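Local atomic coordinates of AlyGC (Glaciecola chathamensis, PDB entry 5GKD), a protein that breaks down the marine polysaccharide alginate as a lyase of polysaccharide lyase family 6, probably by beta-elimination. Residues V36-L50 with N65-G77. Numbering follows the deposited sequence.
With PO4 (phosphate ion), chain I.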
loop_
_atom_site.group_PDB
_atom_site.type_symbol
_atom_site.label_atom_id
_atom_site.label_comp_id
_atom_site.label_asym_id
_atom_site.label_seq_id
_atom_site.Cartn_x
_atom_site.Cartn_y
_atom_site.Cartn_z
ATOM N N VAL A 36 -17.579 9.453 -24.180
ATOM C CA VAL A 36 -18.350 9.520 -25.414
ATOM C C VAL A 36 -19.426 8.448 -25.380
ATOM O O VAL A 36 -19.123 7.265 -25.227
ATOM C CB VAL A 36 -17.448 9.338 -26.643
ATOM C CG1 VAL A 36 -18.278 9.362 -27.917
ATOM C CG2 VAL A 36 -16.344 10.396 -26.667
ATOM N N LEU A 37 -20.683 8.852 -25.528
ATOM C CA LEU A 37 -21.787 7.923 -25.734
ATOM C C LEU A 37 -22.292 8.164 -27.147
ATOM O O LEU A 37 -22.937 9.183 -27.417
ATOM C CB LEU A 37 -22.898 8.103 -24.700
ATOM C CG LEU A 37 -24.181 7.277 -24.912
ATOM C CD1 LEU A 37 -23.851 5.804 -25.052
ATOM C CD2 LEU A 37 -25.196 7.492 -23.786
ATOM N N PHE A 38 -21.958 7.240 -28.048
ATOM C CA PHE A 38 -22.318 7.308 -29.459
ATOM C C PHE A 38 -23.532 6.410 -29.636
ATOM O O PHE A 38 -23.411 5.215 -29.898
ATOM C CB PHE A 38 -21.159 6.860 -30.336
ATOM C CG PHE A 38 -21.388 7.077 -31.807
ATOM C CD1 PHE A 38 -22.045 8.199 -32.262
ATOM C CD2 PHE A 38 -20.923 6.173 -32.726
ATOM C CE1 PHE A 38 -22.236 8.391 -33.615
ATOM C CE2 PHE A 38 -21.107 6.372 -34.081
ATOM C CZ PHE A 38 -21.762 7.465 -34.524
ATOM N N GLU A 39 -24.710 6.996 -29.481
ATOM C CA GLU A 39 -25.968 6.261 -29.483
ATOM C C GLU A 39 -26.829 6.850 -30.582
ATOM O O GLU A 39 -27.311 7.986 -30.461
ATOM C CB GLU A 39 -26.666 6.338 -28.123
ATOM C CG GLU A 39 -28.070 5.749 -28.139
ATOM C CD GLU A 39 -28.620 5.520 -26.760
ATOM O OE1 GLU A 39 -29.393 4.555 -26.586
ATOM O OE2 GLU A 39 -28.286 6.307 -25.852
ATOM N N ALA A 40 -26.999 6.077 -31.646
ATOM C CA ALA A 40 -27.676 6.514 -32.849
ATOM C C ALA A 40 -28.110 5.278 -33.623
ATOM O O ALA A 40 -27.798 4.143 -33.261
ATOM C CB ALA A 40 -26.768 7.408 -33.696
ATOM N N LYS A 41 -28.833 5.511 -34.708
ATOM C CA LYS A 41 -29.320 4.421 -35.543
ATOM C C LYS A 41 -29.059 4.796 -36.990
ATOM O O LYS A 41 -29.814 5.555 -37.599
ATOM C CB LYS A 41 -30.790 4.145 -35.301
ATOM C CG LYS A 41 -31.074 3.721 -33.872
ATOM C CD LYS A 41 -31.442 2.229 -33.734
ATOM C CE LYS A 41 -31.760 1.830 -32.311
ATOM N NZ LYS A 41 -32.839 2.640 -31.704
ATOM N N GLY A 42 -27.969 4.289 -37.526
ATOM C CA GLY A 42 -27.740 4.370 -38.943
ATOM C C GLY A 42 -28.569 3.354 -39.698
ATOM O O GLY A 42 -29.467 2.691 -39.175
ATOM N N ASN A 43 -28.193 3.207 -40.955
ATOM C CA ASN A 43 -28.877 2.456 -41.987
ATOM C C ASN A 43 -27.908 1.435 -42.544
ATOM O O ASN A 43 -26.718 1.716 -42.657
ATOM C CB ASN A 43 -29.258 3.402 -43.136
ATOM C CG ASN A 43 -30.596 3.174 -43.649
ATOM O OD1 ASN A 43 -31.557 3.464 -43.026
ATOM N ND2 ASN A 43 -30.703 2.685 -44.819
ATOM N N GLU A 44 -28.426 0.290 -42.983
ATOM C CA GLU A 44 -27.563 -0.667 -43.669
ATOM C C GLU A 44 -26.828 -0.020 -44.843
ATOM O O GLU A 44 -25.636 -0.258 -45.044
ATOM C CB GLU A 44 -28.378 -1.877 -44.128
ATOM C CG GLU A 44 -27.518 -3.026 -44.628
ATOM C CD GLU A 44 -28.332 -4.278 -44.939
ATOM O OE1 GLU A 44 -29.417 -4.450 -44.339
ATOM O OE2 GLU A 44 -27.883 -5.090 -45.780
ATOM N N ASN A 45 -27.506 0.819 -45.611
ATOM C CA ASN A 45 -26.821 1.531 -46.691
ATOM C C ASN A 45 -26.151 2.827 -46.237
ATOM O O ASN A 45 -25.219 3.295 -46.899
ATOM C CB ASN A 45 -27.805 1.853 -47.826
ATOM C CG ASN A 45 -28.401 0.604 -48.459
ATOM O OD1 ASN A 45 -27.677 -0.282 -48.928
ATOM N ND2 ASN A 45 -29.732 0.520 -48.462
ATOM N N LYS A 46 -26.617 3.433 -45.147
ATOM C CA LYS A 46 -26.143 4.745 -44.716
ATOM C C LYS A 46 -25.853 4.673 -43.227
ATOM O O LYS A 46 -26.743 4.899 -42.400
ATOM C CB LYS A 46 -27.169 5.834 -45.019
ATOM C CG LYS A 46 -27.726 5.791 -46.427
ATOM C CD LYS A 46 -27.941 7.185 -46.950
ATOM C CE LYS A 46 -29.170 7.251 -47.807
ATOM N NZ LYS A 46 -29.674 8.655 -47.879
ATOM N N PRO A 47 -24.631 4.348 -42.845
ATOM C CA PRO A 47 -24.282 4.322 -41.426
ATOM C C PRO A 47 -24.095 5.733 -40.883
ATOM O O PRO A 47 -23.940 6.699 -41.624
ATOM C CB PRO A 47 -22.964 3.548 -41.420
ATOM C CG PRO A 47 -22.337 3.947 -42.707
ATOM C CD PRO A 47 -23.473 4.036 -43.699
ATOM N N ILE A 48 -24.118 5.845 -39.562
ATOM C CA ILE A 48 -23.773 7.097 -38.890
ATOM C C ILE A 48 -22.377 6.951 -38.307
ATOM O O ILE A 48 -22.097 5.986 -37.590
ATOM C CB ILE A 48 -24.792 7.458 -37.804
ATOM C CG1 ILE A 48 -26.195 7.510 -38.401
ATOM C CG2 ILE A 48 -24.451 8.797 -37.184
ATOM C CD1 ILE A 48 -27.260 7.718 -37.362
ATOM N N THR A 49 -21.501 7.893 -38.630
ATOM C CA THR A 49 -20.079 7.787 -38.348
ATOM C C THR A 49 -19.666 8.851 -37.334
ATOM O O THR A 49 -20.122 9.997 -37.399
ATOM C CB THR A 49 -19.275 7.938 -39.649
ATOM O OG1 THR A 49 -19.636 6.891 -40.558
ATOM C CG2 THR A 49 -17.783 7.892 -39.398
ATOM N N LEU A 50 -18.833 8.454 -36.382
ATOM C CA LEU A 50 -18.094 9.345 -35.488
ATOM C C LEU A 50 -16.619 9.183 -35.810
ATOM O O LEU A 50 -16.093 8.073 -35.697
ATOM C CB LEU A 50 -18.332 8.975 -34.028
ATOM C CG LEU A 50 -18.177 9.942 -32.848
ATOM C CD1 LEU A 50 -17.584 9.261 -31.642
ATOM C CD2 LEU A 50 -17.514 11.287 -33.146
ATOM N N ASN A 65 -13.682 7.748 -22.449
ATOM C CA ASN A 65 -14.033 6.401 -22.881
ATOM C C ASN A 65 -15.042 6.529 -24.018
ATOM O O ASN A 65 -15.376 7.634 -24.450
ATOM C CB ASN A 65 -14.549 5.551 -21.711
ATOM C CG ASN A 65 -15.855 6.075 -21.108
ATOM O OD1 ASN A 65 -16.584 6.837 -21.729
ATOM N ND2 ASN A 65 -16.146 5.651 -19.885
ATOM N N LEU A 66 -15.509 5.387 -24.518
ATOM C CA LEU A 66 -16.400 5.361 -25.673
ATOM C C LEU A 66 -17.411 4.236 -25.528
ATOM O O LEU A 66 -17.042 3.099 -25.214
ATOM C CB LEU A 66 -15.613 5.194 -26.976
ATOM C CG LEU A 66 -16.388 4.855 -28.258
ATOM C CD1 LEU A 66 -17.367 5.951 -28.619
ATOM C CD2 LEU A 66 -15.433 4.597 -29.411
ATOM N N ARG A 67 -18.682 4.560 -25.737
ATOM C CA ARG A 67 -19.748 3.569 -25.761
ATOM C C ARG A 67 -20.512 3.720 -27.064
ATOM O O ARG A 67 -20.835 4.840 -27.465
ATOM C CB ARG A 67 -20.686 3.718 -24.560
ATOM C CG ARG A 67 -20.064 3.260 -23.236
ATOM C CD ARG A 67 -20.977 3.505 -22.054
ATOM N NE ARG A 67 -21.204 4.929 -21.834
ATOM C CZ ARG A 67 -22.233 5.443 -21.167
ATOM N NH1 ARG A 67 -23.174 4.650 -20.654
ATOM N NH2 ARG A 67 -22.326 6.760 -21.025
ATOM N N LEU A 68 -20.747 2.603 -27.745
ATOM C CA LEU A 68 -21.611 2.551 -28.916
ATOM C C LEU A 68 -22.948 1.937 -28.528
ATOM O O LEU A 68 -22.990 0.965 -27.777
ATOM C CB LEU A 68 -20.991 1.720 -30.043
ATOM C CG LEU A 68 -19.796 2.284 -30.794
ATOM C CD1 LEU A 68 -18.520 2.110 -29.972
ATOM C CD2 LEU A 68 -19.643 1.647 -32.181
ATOM N N ALA A 69 -24.038 2.498 -29.044
ATOM C CA ALA A 69 -25.366 1.967 -28.743
ATOM C C ALA A 69 -26.285 2.195 -29.933
ATOM O O ALA A 69 -26.296 3.292 -30.493
ATOM C CB ALA A 69 -25.938 2.624 -27.478
ATOM N N GLY A 70 -27.046 1.175 -30.320
ATOM C CA GLY A 70 -27.866 1.284 -31.518
ATOM C C GLY A 70 -27.413 0.355 -32.625
ATOM O O GLY A 70 -27.073 -0.787 -32.361
ATOM N N GLU A 71 -27.372 0.816 -33.865
ATOM C CA GLU A 71 -26.959 -0.068 -34.942
ATOM C C GLU A 71 -26.458 0.744 -36.122
ATOM O O GLU A 71 -26.775 1.928 -36.269
ATOM C CB GLU A 71 -28.104 -0.996 -35.382
ATOM C CG GLU A 71 -29.423 -0.293 -35.600
ATOM C CD GLU A 71 -30.478 -1.214 -36.197
ATOM O OE1 GLU A 71 -30.324 -2.445 -36.095
ATOM O OE2 GLU A 71 -31.444 -0.706 -36.803
ATOM N N HIS A 72 -25.667 0.077 -36.969
ATOM C CA HIS A 72 -25.098 0.671 -38.176
ATOM C C HIS A 72 -24.288 1.929 -37.863
ATOM O O HIS A 72 -24.405 2.962 -38.521
ATOM C CB HIS A 72 -26.198 0.927 -39.209
ATOM C CG HIS A 72 -26.864 -0.336 -39.661
ATOM N ND1 HIS A 72 -26.245 -1.246 -40.496
ATOM C CD2 HIS A 72 -28.064 -0.877 -39.341
ATOM C CE1 HIS A 72 -27.050 -2.275 -40.696
ATOM N NE2 HIS A 72 -28.157 -2.080 -40.001
ATOM N N LEU A 73 -23.428 1.822 -36.860
ATOM C CA LEU A 73 -22.520 2.891 -36.479
ATOM C C LEU A 73 -21.101 2.547 -36.909
ATOM O O LEU A 73 -20.733 1.374 -37.006
ATOM C CB LEU A 73 -22.548 3.121 -34.964
ATOM C CG LEU A 73 -23.958 3.195 -34.370
ATOM C CD1 LEU A 73 -23.904 3.253 -32.843
ATOM C CD2 LEU A 73 -24.733 4.394 -34.935
ATOM N N ILE A 74 -20.306 3.584 -37.144
ATOM C CA ILE A 74 -18.879 3.452 -37.395
ATOM C C ILE A 74 -18.141 4.492 -36.561
ATOM O O ILE A 74 -18.534 5.659 -36.540
ATOM C CB ILE A 74 -18.541 3.642 -38.879
ATOM C CG1 ILE A 74 -19.368 2.691 -39.745
ATOM C CG2 ILE A 74 -17.056 3.427 -39.092
ATOM C CD1 ILE A 74 -19.092 2.864 -41.221
ATOM N N VAL A 75 -17.080 4.078 -35.874
ATOM C CA VAL A 75 -16.200 4.987 -35.147
ATOM C C VAL A 75 -14.783 4.804 -35.678
ATOM O O VAL A 75 -14.300 3.669 -35.765
ATOM C CB VAL A 75 -16.236 4.729 -33.633
ATOM C CG1 VAL A 75 -15.287 5.681 -32.926
ATOM C CG2 VAL A 75 -17.637 4.870 -33.084
ATOM N N SER A 76 -14.109 5.907 -36.018
ATOM C CA SER A 76 -12.774 5.780 -36.594
ATOM C C SER A 76 -11.913 7.005 -36.315
ATOM O O SER A 76 -12.408 8.109 -36.089
ATOM C CB SER A 76 -12.831 5.542 -38.104
ATOM O OG SER A 76 -13.299 6.685 -38.782
ATOM N N GLY A 77 -10.605 6.787 -36.353
ATOM C CA GLY A 77 -9.663 7.893 -36.351
ATOM C C GLY A 77 -9.507 8.607 -35.032
ATOM O O GLY A 77 -9.418 9.839 -35.013
HETATM P P PO4 I . -25.541 6.873 -19.002
HETATM O O1 PO4 I . -24.295 7.649 -19.362
HETATM O O2 PO4 I . -26.763 7.720 -19.266
HETATM O O3 PO4 I . -25.649 5.602 -19.814
HETATM O O4 PO4 I . -25.467 6.518 -17.542
HETATM O O HOH W 1 -19.261 6.850 -22.464
HETATM O O HOH W 2 -31.760 0.873 -39.244
#
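Phe38 meets Val75 and Leu73 inside the corner where 36-50 and 65-77 run along successive coils of a right-handed parallel beta-helix, pairing 36-41 with 65-69 on one face and 48-50 with 73-76 on another. With its CG anti to the backbone N (chi1 -172°), the ring enters the core, where Phe38 CD2 lies 3.6 Å from Val75 CG2 and Phe38 CE2 lies 3.7 Å from Leu73 CB. Leu50 CB, of the same coil, lies over one ring face, 3.7 Å above the plane. Val36 CG1 and Leu66 CD1 pack beside it at 3.6 Å, completing a tight, largely apolar interior suited to branched aliphatic chains and a flat ring. Backbone bonds join the coils, among them Phe38 N to Arg67 O at 2.7 Å. At the corner Gly70 is needed, since a CB would collide with Ala40 O.

The outer side is looser and more mixed, with charged chains lying over aliphatic ones. Lys41 and Glu71 touch through their methylenes alone, CD to CG 3.7 Å, their charged ends well apart. Arg67 lies with Leu37 against one guanidinium face; its NH1 and NH2 hold a phosphate, probably from the crystallisation liquor, with NH2 2.7 Å from phosphate O1, and NE donates to a water shared with Asn65 OD1. At the loop end, the His72 ring lies flat on the Asn43-Glu44 peptide, Glu44 N 3.6 Å above its centre, and meets the nearly parallel ring of His103. Replacing His72 by alanine removes the ring, which would probably uncover that peptide, deprive His103 of its neighbour and let the 43-46 turn move more freely.

Beyond the pair, Arg95 bridges to Glu39 and also binds the phosphate, strand 23-26 packs on Leu50, and Tyr11 and Leu15 of helix 8-17 cover Phe38.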